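Local atomic coordinates of Epf (PDB entry 4ES9), a protein that probably acts as a cell-surface adhesin of Streptococcus pyogenes, with an N-terminal region resembling carbohydrate-binding modules that may help attach the bacterium to host tissue. Residues Val214-Gln219 and Ser238-Thr243; Val157-Glu162 and Lys174-Arg179; Asp24-Lys29 and Val103-Leu108. All blocks are in the same frame, centred on the assembly; numbering follows the deposited sequence.

Contact 1: residues Val214-Gln219 and Ser238-Thr243; sequences VTNPSQ and SDDGRT
The methyl CG2 of Thr215 sits over one face of the Arg242 guanidinium, at the junction between the large beta sandwich and the smaller all-beta C-terminal domain. It rides 3.3 Å above the guanidinium plane, displaced toward the rim, and lies 3.5 Å from Arg242 NE. The two side chains meet at about a right angle. With CG anti to the backbone N (chi1 -174°) and the chain straight out to NE, Arg242 reaches across to the 215-218 backbone, where Ser218 N and Pro217 CA lie at the guanidinium edge. Asp248 holds both sides together: its OD1 forms a salt bridge with Arg242 NH2 and its OD2 bonds Ser218 OG. The Thr215 hydroxyl is bonded to Asp213 OD1 and Asp113 N.

Farther out the contact is polar, and its clear hydrogen bonds run through water. Asn216 OD1 and Asp240 OD2, both acceptors, stand 3.4 Å apart with amide and carboxylate planes inclined by 54°. One water accepts a hydrogen bond from Asn216 N and lies beside Asp240 OD2. Another donates to Asn216 O and accepts from Ser238 OG at 2.6 Å. At the far end the Gln219 chain bends at chi2 (94°) and crosses Asp239 at roughly a right angle. There Gln219 OE1 comes within 3.1 Å of Asp239 N, but the angle is too poor for a hydrogen bond, and the same oxygen rests 3.3 Å from Ser238 CA.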
loop_
_atom_site.group_PDB
_atom_site.type_symbol
_atom_site.label_atom_id
_atom_site.label_comp_id
_atom_site.label_asym_id
_atom_site.label_seq_id
_atom_site.Cartn_x
_atom_site.Cartn_y
_atom_site.Cartn_z
ATOM N N VAL A 214 2.929 5.736 4.932
ATOM C CA VAL A 214 4.117 6.225 5.654
ATOM C C VAL A 214 4.816 7.356 4.856
ATOM O O VAL A 214 5.980 7.652 5.107
ATOM C CB VAL A 214 5.126 5.097 6.042
ATOM C CG1 VAL A 214 4.564 4.186 7.137
ATOM C CG2 VAL A 214 5.572 4.283 4.828
ATOM N N THR A 215 4.096 7.985 3.908
ATOM C CA THR A 215 4.614 9.065 3.061
ATOM C C THR A 215 5.136 10.229 3.896
ATOM O O THR A 215 4.435 10.735 4.774
ATOM C CB THR A 215 3.530 9.562 2.084
ATOM O OG1 THR A 215 3.006 8.448 1.389
ATOM C CG2 THR A 215 4.048 10.587 1.082
ATOM N N ASN A 216 6.368 10.638 3.615
ATOM C CA ASN A 216 6.984 11.803 4.237
ATOM C C ASN A 216 6.414 13.077 3.599
ATOM O O ASN A 216 6.266 13.119 2.374
ATOM C CB ASN A 216 8.516 11.754 4.069
ATOM C CG ASN A 216 9.175 10.640 4.846
ATOM O OD1 ASN A 216 9.553 9.615 4.300
ATOM N ND2 ASN A 216 9.325 10.806 6.144
ATOM N N PRO A 217 6.072 14.124 4.397
ATOM C CA PRO A 217 5.571 15.370 3.784
ATOM C C PRO A 217 6.642 16.041 2.929
ATOM O O PRO A 217 7.843 15.812 3.140
ATOM C CB PRO A 217 5.210 16.253 4.999
ATOM C CG PRO A 217 6.054 15.747 6.107
ATOM C CD PRO A 217 6.182 14.250 5.868
ATOM N N SER A 218 6.209 16.880 1.975
ATOM C CA SER A 218 7.131 17.650 1.128
ATOM C C SER A 218 7.870 18.716 1.950
ATOM O O SER A 218 7.563 18.932 3.132
ATOM C CB SER A 218 6.380 18.312 -0.025
ATOM O OG SER A 218 5.283 19.089 0.421
ATOM N N GLN A 219 8.855 19.346 1.324
ATOM C CA GLN A 219 9.641 20.429 1.906
ATOM C C GLN A 219 9.429 21.689 1.095
ATOM O O GLN A 219 9.170 21.606 -0.107
ATOM C CB GLN A 219 11.151 20.071 1.929
ATOM C CG GLN A 219 11.527 18.861 2.793
ATOM C CD GLN A 219 11.587 17.552 2.035
ATOM O OE1 GLN A 219 12.252 17.423 1.003
ATOM N NE2 GLN A 219 10.893 16.541 2.543
ATOM N N SER A 238 11.062 17.391 -2.596
ATOM C CA SER A 238 11.130 16.147 -1.864
ATOM C C SER A 238 12.578 15.623 -1.825
ATOM O O SER A 238 13.331 15.788 -2.783
ATOM C CB SER A 238 10.193 15.128 -2.493
ATOM O OG SER A 238 10.056 14.011 -1.638
ATOM N N ASP A 239 12.954 14.997 -0.713
ATOM C CA ASP A 239 14.275 14.401 -0.496
ATOM C C ASP A 239 14.313 12.914 -0.910
ATOM O O ASP A 239 15.406 12.347 -1.039
ATOM C CB ASP A 239 14.672 14.519 0.994
ATOM C CG ASP A 239 15.320 15.831 1.390
ATOM O OD1 ASP A 239 15.879 16.518 0.496
ATOM O OD2 ASP A 239 15.320 16.147 2.603
ATOM N N ASP A 240 13.126 12.282 -1.099
ATOM C CA ASP A 240 13.040 10.851 -1.413
ATOM C C ASP A 240 12.476 10.548 -2.827
ATOM O O ASP A 240 12.067 9.413 -3.086
ATOM C CB ASP A 240 12.223 10.111 -0.324
ATOM C CG ASP A 240 10.800 10.608 -0.050
ATOM O OD1 ASP A 240 10.248 11.353 -0.898
ATOM O OD2 ASP A 240 10.232 10.234 1.002
ATOM N N GLY A 241 12.498 11.534 -3.731
ATOM C CA GLY A 241 12.040 11.356 -5.108
ATOM C C GLY A 241 10.542 11.435 -5.377
ATOM O O GLY A 241 10.118 11.237 -6.519
ATOM N N ARG A 242 9.727 11.711 -4.344
ATOM C CA ARG A 242 8.272 11.852 -4.474
ATOM C C ARG A 242 7.949 13.078 -5.354
ATOM O O ARG A 242 8.596 14.115 -5.203
ATOM C CB ARG A 242 7.653 11.973 -3.068
ATOM C CG ARG A 242 6.132 11.987 -3.019
ATOM C CD ARG A 242 5.675 12.402 -1.634
ATOM N NE ARG A 242 4.250 12.734 -1.613
ATOM C CZ ARG A 242 3.682 13.553 -0.738
ATOM N NH1 ARG A 242 4.407 14.124 0.214
ATOM N NH2 ARG A 242 2.377 13.787 -0.791
ATOM N N THR A 243 7.000 12.938 -6.299
ATOM C CA THR A 243 6.598 14.019 -7.208
ATOM C C THR A 243 5.114 14.378 -7.021
ATOM O O THR A 243 4.748 15.522 -7.277
ATOM C CB THR A 243 6.915 13.684 -8.686
ATOM O OG1 THR A 243 6.345 12.422 -9.040
ATOM C CG2 THR A 243 8.416 13.699 -8.985
HETATM O O HOH W 1 8.476 13.455 0.335
HETATM O O HOH W 2 7.773 9.741 1.385
#

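Contact 2: residues Val157-Glu162 and Lys174-Arg179; sequences VKIEGE and KTISFR
Lys158 and Ser177 face each other as an antiparallel hydrogen-bonded pair, each amide N donating a hydrogen bond to the other's carbonyl O at 2.9 Å. Next along, Ile159 and Ile176 form a non-hydrogen-bonded pair, and Glu160 N then reaches Thr175 O at 2.8 Å in a nearly straight bond (171°).

The side chains divide between two surfaces. On one, Ile159 and Ile176 run alongside each other in the same direction, CG1 against CG1 at 4.1 Å. Val157 straddles the neighbouring positions: its CG1 meets Ile176 CG2 at 3.9 Å while its CG2 touches Phe178 CB. On the other surface the Glu160 chain runs alongside Thr175, and a water joins Lys158 O to Ser177 OG.

Beyond the last strand pair, a type II turn from Ile159 to Glu162, with Gly161 at its positive-phi corner, brings Glu162 back toward the partner strand. Lys174, bent at chi2 (-64°), comes across it at about a right angle and forms a salt bridge, NZ meeting the syn side of Glu162 OE2 at 2.8 Å. Both ends have further partners: Arg169 pairs with Glu162 OE1, and Glu170 O accepts from Lys174 NZ.

Farther out, strand 113-123 hydrogen-bonds the other edge of 174-179, and Tyr131 and Ile133 of the second sheet pack onto the isoleucines and Phe178. This is a long-looped beta hairpin at the edge of a beta sandwich, with apolar side chains turned inward.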
loop_
_atom_site.group_PDB
_atom_site.type_symbol
_atom_site.label_atom_id
_atom_site.label_comp_id
_atom_site.label_asym_id
_atom_site.label_seq_id
_atom_site.Cartn_x
_atom_site.Cartn_y
_atom_site.Cartn_z
ATOM N N VAL A 157 10.098 -2.100 -3.829
ATOM C CA VAL A 157 9.476 -3.075 -2.925
ATOM C C VAL A 157 10.597 -3.668 -2.072
ATOM O O VAL A 157 11.605 -4.127 -2.599
ATOM C CB VAL A 157 8.665 -4.179 -3.684
ATOM C CG1 VAL A 157 8.027 -5.175 -2.705
ATOM C CG2 VAL A 157 7.583 -3.562 -4.578
ATOM N N LYS A 158 10.430 -3.645 -0.759
ATOM C CA LYS A 158 11.446 -4.168 0.131
ATOM C C LYS A 158 10.838 -4.853 1.341
ATOM O O LYS A 158 10.087 -4.232 2.086
ATOM C CB LYS A 158 12.398 -3.033 0.599
ATOM C CG LYS A 158 13.612 -3.539 1.383
ATOM C CD LYS A 158 13.924 -2.676 2.600
ATOM C CE LYS A 158 15.378 -2.777 3.029
ATOM N NZ LYS A 158 15.699 -4.038 3.758
ATOM N N ILE A 159 11.202 -6.137 1.542
ATOM C CA ILE A 159 10.879 -6.917 2.731
ATOM C C ILE A 159 11.983 -6.567 3.662
ATOM O O ILE A 159 13.161 -6.739 3.302
ATOM C CB ILE A 159 10.757 -8.472 2.554
ATOM C CG1 ILE A 159 9.874 -8.902 1.369
ATOM C CG2 ILE A 159 10.321 -9.124 3.881
ATOM C CD1 ILE A 159 10.131 -10.319 0.840
ATOM N N GLU A 160 11.648 -6.073 4.841
ATOM C CA GLU A 160 12.676 -5.691 5.804
ATOM C C GLU A 160 13.564 -6.904 6.165
ATOM O O GLU A 160 13.066 -7.937 6.619
ATOM C CB GLU A 160 12.024 -5.082 7.044
ATOM C CG GLU A 160 12.986 -4.320 7.931
ATOM C CD GLU A 160 12.290 -3.668 9.103
ATOM O OE1 GLU A 160 11.617 -2.633 8.890
ATOM O OE2 GLU A 160 12.393 -4.204 10.230
ATOM N N GLY A 161 14.860 -6.761 5.870
ATOM C CA GLY A 161 15.907 -7.744 6.129
ATOM C C GLY A 161 15.861 -9.025 5.307
ATOM O O GLY A 161 16.545 -9.986 5.665
ATOM N N GLU A 162 15.081 -9.059 4.200
ATOM C CA GLU A 162 14.915 -10.255 3.359
ATOM C C GLU A 162 14.841 -9.903 1.873
ATOM O O GLU A 162 14.525 -8.771 1.518
ATOM C CB GLU A 162 13.600 -10.997 3.741
ATOM C CG GLU A 162 13.628 -11.838 4.997
ATOM C CD GLU A 162 12.279 -12.294 5.546
ATOM O OE1 GLU A 162 11.441 -12.836 4.789
ATOM O OE2 GLU A 162 12.096 -12.163 6.772
ATOM N N LYS A 174 6.660 -9.701 9.780
ATOM C CA LYS A 174 7.228 -9.269 8.493
ATOM C C LYS A 174 6.837 -7.819 8.217
ATOM O O LYS A 174 5.749 -7.395 8.600
ATOM C CB LYS A 174 6.773 -10.187 7.329
ATOM C CG LYS A 174 7.117 -11.668 7.479
ATOM C CD LYS A 174 8.630 -11.937 7.497
ATOM C CE LYS A 174 8.904 -13.399 7.717
ATOM N NZ LYS A 174 10.274 -13.653 8.240
ATOM N N THR A 175 7.739 -7.053 7.566
ATOM C CA THR A 175 7.473 -5.670 7.169
ATOM C C THR A 175 7.798 -5.521 5.682
ATOM O O THR A 175 8.882 -5.909 5.260
ATOM C CB THR A 175 8.252 -4.655 8.038
ATOM O OG1 THR A 175 7.846 -4.786 9.393
ATOM C CG2 THR A 175 8.047 -3.195 7.582
ATOM N N ILE A 176 6.863 -4.982 4.896
ATOM C CA ILE A 176 7.089 -4.751 3.459
ATOM C C ILE A 176 6.761 -3.285 3.151
ATOM O O ILE A 176 5.630 -2.849 3.362
ATOM C CB ILE A 176 6.343 -5.709 2.485
ATOM C CG1 ILE A 176 6.472 -7.194 2.890
ATOM C CG2 ILE A 176 6.819 -5.480 1.012
ATOM C CD1 ILE A 176 5.483 -8.129 2.107
ATOM N N SER A 177 7.744 -2.544 2.638
ATOM C CA SER A 177 7.569 -1.155 2.231
ATOM C C SER A 177 7.631 -1.069 0.693
ATOM O O SER A 177 8.285 -1.896 0.058
ATOM C CB SER A 177 8.626 -0.264 2.879
ATOM O OG SER A 177 9.930 -0.605 2.435
ATOM N N PHE A 178 6.904 -0.103 0.105
ATOM C CA PHE A 178 6.821 0.068 -1.357
ATOM C C PHE A 178 6.214 1.414 -1.699
ATOM O O PHE A 178 5.530 2.033 -0.866
ATOM C CB PHE A 178 5.990 -1.067 -2.024
ATOM C CG PHE A 178 4.495 -1.058 -1.759
ATOM C CD1 PHE A 178 3.977 -1.584 -0.586
ATOM C CD2 PHE A 178 3.611 -0.526 -2.685
ATOM C CE1 PHE A 178 2.600 -1.564 -0.344
ATOM C CE2 PHE A 178 2.238 -0.500 -2.439
ATOM C CZ PHE A 178 1.737 -1.029 -1.276
ATOM N N ARG A 179 6.407 1.828 -2.953
ATOM C CA ARG A 179 5.840 3.064 -3.492
ATOM C C ARG A 179 4.883 2.713 -4.621
ATOM O O ARG A 179 5.246 1.946 -5.495
ATOM C CB ARG A 179 6.965 4.013 -3.972
ATOM C CG ARG A 179 6.467 5.344 -4.565
ATOM C CD ARG A 179 7.623 6.302 -4.768
ATOM N NE ARG A 179 8.075 6.865 -3.500
ATOM C CZ ARG A 179 9.161 7.616 -3.359
ATOM N NH1 ARG A 179 9.917 7.913 -4.414
ATOM N NH2 ARG A 179 9.505 8.076 -2.160
HETATM O O HOH W 3 10.898 -2.491 4.392
HETATM O O HOH W 4 10.405 -8.302 7.450
#

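Contact 3: residues Asp24-Lys29 and Val103-Leu108; sequences DLMNFK and VNTKSL
Leu25 O receives the amide of Lys106 at 2.7 Å, the donor almost in line with the carbonyl, and Thr105 CA adds a weaker CH contact at 3.3 Å. This bond joins the N-terminal segment of the chain to the end of strand 97-104 in the beta sandwich. A single beta bridge, Met26 with Thr105, centres the pairing. The second bond of the bridge runs from Asn27 N to Asn104 O at 2.8 Å, with the donor tilted 25° from the carbonyl plane. Farther along, a water accepts from Asn104 N and lies within bonding distance of Asn27 O. The partner segment is itself held on its other side by Met186, whose N donates to Thr105 OG1.

Apolar side chains close both flanks. Val103 CG1 is the shared methyl of one: Met26 SD comes to it at 3.8 Å, its chain crossing that of Val103 at about a right angle, while Phe28 CD1 approaches obliquely at the same distance. The bend at chi2 (60°) carries SD back toward the strand and near Asn104 O. At the opposite end Leu25 CD1 meets Leu108 CD2 at 3.9 Å, and Tyr114 of the other sheet packs on both leucines.

The exposed Lys106 lays its CE 3.7 Å from ND2 of the buried Asn27, an amide nitrogen that donates to Asp37 OD1. The start of the segment is fixed by an Asx turn: Asp24 OD1, which also accepts from Ile211 N, accepts a hydrogen bond from Met26 N, which lies above the carboxylate plane, at 3.1 Å.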
loop_
_atom_site.group_PDB
_atom_site.type_symbol
_atom_site.label_atom_id
_atom_site.label_comp_id
_atom_site.label_asym_id
_atom_site.label_seq_id
_atom_site.Cartn_x
_atom_site.Cartn_y
_atom_site.Cartn_z
ATOM N N ASP A 24 -5.735 2.024 8.959
ATOM C CA ASP A 24 -5.368 0.721 8.387
ATOM C C ASP A 24 -6.123 0.612 7.069
ATOM O O ASP A 24 -7.356 0.702 7.051
ATOM C CB ASP A 24 -5.688 -0.446 9.358
ATOM C CG ASP A 24 -5.437 -1.866 8.851
ATOM O OD1 ASP A 24 -4.806 -2.023 7.790
ATOM O OD2 ASP A 24 -5.875 -2.820 9.523
ATOM N N LEU A 25 -5.387 0.470 5.964
ATOM C CA LEU A 25 -6.013 0.434 4.654
ATOM C C LEU A 25 -6.217 -0.993 4.118
ATOM O O LEU A 25 -6.520 -1.157 2.939
ATOM C CB LEU A 25 -5.173 1.286 3.673
ATOM C CG LEU A 25 -5.008 2.766 4.042
ATOM C CD1 LEU A 25 -4.037 3.455 3.119
ATOM C CD2 LEU A 25 -6.360 3.501 4.035
ATOM N N MET A 26 -6.078 -2.017 4.966
ATOM C CA MET A 26 -6.278 -3.397 4.526
ATOM C C MET A 26 -7.765 -3.700 4.454
ATOM O O MET A 26 -8.513 -3.235 5.312
ATOM C CB MET A 26 -5.555 -4.397 5.464
ATOM C CG MET A 26 -5.213 -5.746 4.793
ATOM S SD MET A 26 -4.121 -5.619 3.332
ATOM C CE MET A 26 -2.539 -5.646 4.089
ATOM N N ASN A 27 -8.204 -4.436 3.422
ATOM C CA ASN A 27 -9.604 -4.846 3.273
ATOM C C ASN A 27 -9.692 -6.372 3.315
ATOM O O ASN A 27 -9.888 -7.042 2.306
ATOM C CB ASN A 27 -10.277 -4.279 2.037
ATOM C CG ASN A 27 -11.782 -4.397 2.067
ATOM O OD1 ASN A 27 -12.403 -4.689 3.095
ATOM N ND2 ASN A 27 -12.409 -4.092 0.951
ATOM N N PHE A 28 -9.533 -6.902 4.520
ATOM C CA PHE A 28 -9.545 -8.325 4.792
ATOM C C PHE A 28 -10.677 -8.656 5.764
ATOM O O PHE A 28 -10.569 -8.388 6.966
ATOM C CB PHE A 28 -8.157 -8.770 5.343
ATOM C CG PHE A 28 -8.052 -10.243 5.676
ATOM C CD1 PHE A 28 -7.870 -11.192 4.676
ATOM C CD2 PHE A 28 -8.179 -10.685 6.987
ATOM C CE1 PHE A 28 -7.797 -12.562 4.990
ATOM C CE2 PHE A 28 -8.109 -12.052 7.301
ATOM C CZ PHE A 28 -7.919 -12.982 6.306
ATOM N N LYS A 29 -11.775 -9.236 5.238
ATOM C CA LYS A 29 -12.928 -9.588 6.086
ATOM C C LYS A 29 -12.966 -11.115 6.383
ATOM O O LYS A 29 -13.818 -11.575 7.137
ATOM C CB LYS A 29 -14.236 -9.092 5.446
ATOM C CG LYS A 29 -14.240 -7.570 5.220
ATOM C CD LYS A 29 -15.293 -6.827 6.025
ATOM C CE LYS A 29 -15.439 -5.368 5.634
ATOM N NZ LYS A 29 -14.211 -4.568 5.886
ATOM N N VAL A 103 -4.740 -10.449 -0.804
ATOM C CA VAL A 103 -5.378 -9.740 0.297
ATOM C C VAL A 103 -5.476 -8.291 -0.193
ATOM O O VAL A 103 -4.459 -7.640 -0.429
ATOM C CB VAL A 103 -4.630 -9.929 1.652
ATOM C CG1 VAL A 103 -5.312 -9.140 2.774
ATOM C CG2 VAL A 103 -4.564 -11.409 2.028
ATOM N N ASN A 104 -6.699 -7.831 -0.465
ATOM C CA ASN A 104 -6.911 -6.506 -1.044
ATOM C C ASN A 104 -6.729 -5.373 -0.058
ATOM O O ASN A 104 -6.948 -5.515 1.150
ATOM C CB ASN A 104 -8.313 -6.423 -1.667
ATOM C CG ASN A 104 -8.441 -7.088 -3.018
ATOM O OD1 ASN A 104 -7.456 -7.491 -3.657
ATOM N ND2 ASN A 104 -9.673 -7.198 -3.506
ATOM N N THR A 105 -6.341 -4.230 -0.597
ATOM C CA THR A 105 -6.238 -2.975 0.140
ATOM C C THR A 105 -7.430 -2.110 -0.267
ATOM O O THR A 105 -8.114 -2.411 -1.263
ATOM C CB THR A 105 -4.900 -2.216 -0.167
ATOM O OG1 THR A 105 -4.986 -1.602 -1.459
ATOM C CG2 THR A 105 -3.666 -3.087 -0.057
ATOM N N LYS A 106 -7.630 -1.006 0.455
ATOM C CA LYS A 106 -8.564 0.050 0.082
ATOM C C LYS A 106 -7.851 0.893 -0.982
ATOM O O LYS A 106 -6.687 0.607 -1.321
ATOM C CB LYS A 106 -8.998 0.868 1.313
ATOM C CG LYS A 106 -10.091 0.144 2.115
ATOM C CD LYS A 106 -11.513 0.683 1.752
ATOM C CE LYS A 106 -12.549 -0.387 1.499
ATOM N NZ LYS A 106 -13.820 0.200 1.017
ATOM N N SER A 107 -8.525 1.897 -1.522
ATOM C CA SER A 107 -7.949 2.709 -2.582
ATOM C C SER A 107 -6.676 3.456 -2.098
ATOM O O SER A 107 -6.715 4.150 -1.084
ATOM C CB SER A 107 -8.996 3.674 -3.135
ATOM O OG SER A 107 -8.539 4.242 -4.348
ATOM N N LEU A 108 -5.537 3.238 -2.785
ATOM C CA LEU A 108 -4.274 3.898 -2.425
ATOM C C LEU A 108 -4.035 5.138 -3.308
ATOM O O LEU A 108 -4.658 5.271 -4.360
ATOM C CB LEU A 108 -3.069 2.922 -2.537
ATOM C CG LEU A 108 -3.172 1.540 -1.827
ATOM C CD1 LEU A 108 -1.894 0.736 -2.017
ATOM C CD2 LEU A 108 -3.506 1.672 -0.352
HETATM O O HOH W 5 -9.051 -9.305 0.819
HETATM O O HOH W 6 -10.641 -3.241 -1.891
#

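In the fold
Contacts 2 and 3 belong to the same beta sandwich, their centres 17 Å apart, and meet in its interior, where Phe178 CZ packs against Leu108 CD1 at 4.1 Å. Contact 1 lies at the end of that sandwich, where the chain passes into the C-terminal domain. Its centre is 18 Å from that of contact 2, and Arg179 spans the gap: NH2 forms a long salt bridge to Asp240 OD1 (3.6 Å), while NH1 bonds Asp240 O. These bonds tie strand 172-180 to a loop of the C-terminal domain, and Asp113 of strand 113-123 holds the same arginine through NE. Contacts 1 and 3 do not touch; their nearest atoms are about 8 Å apart.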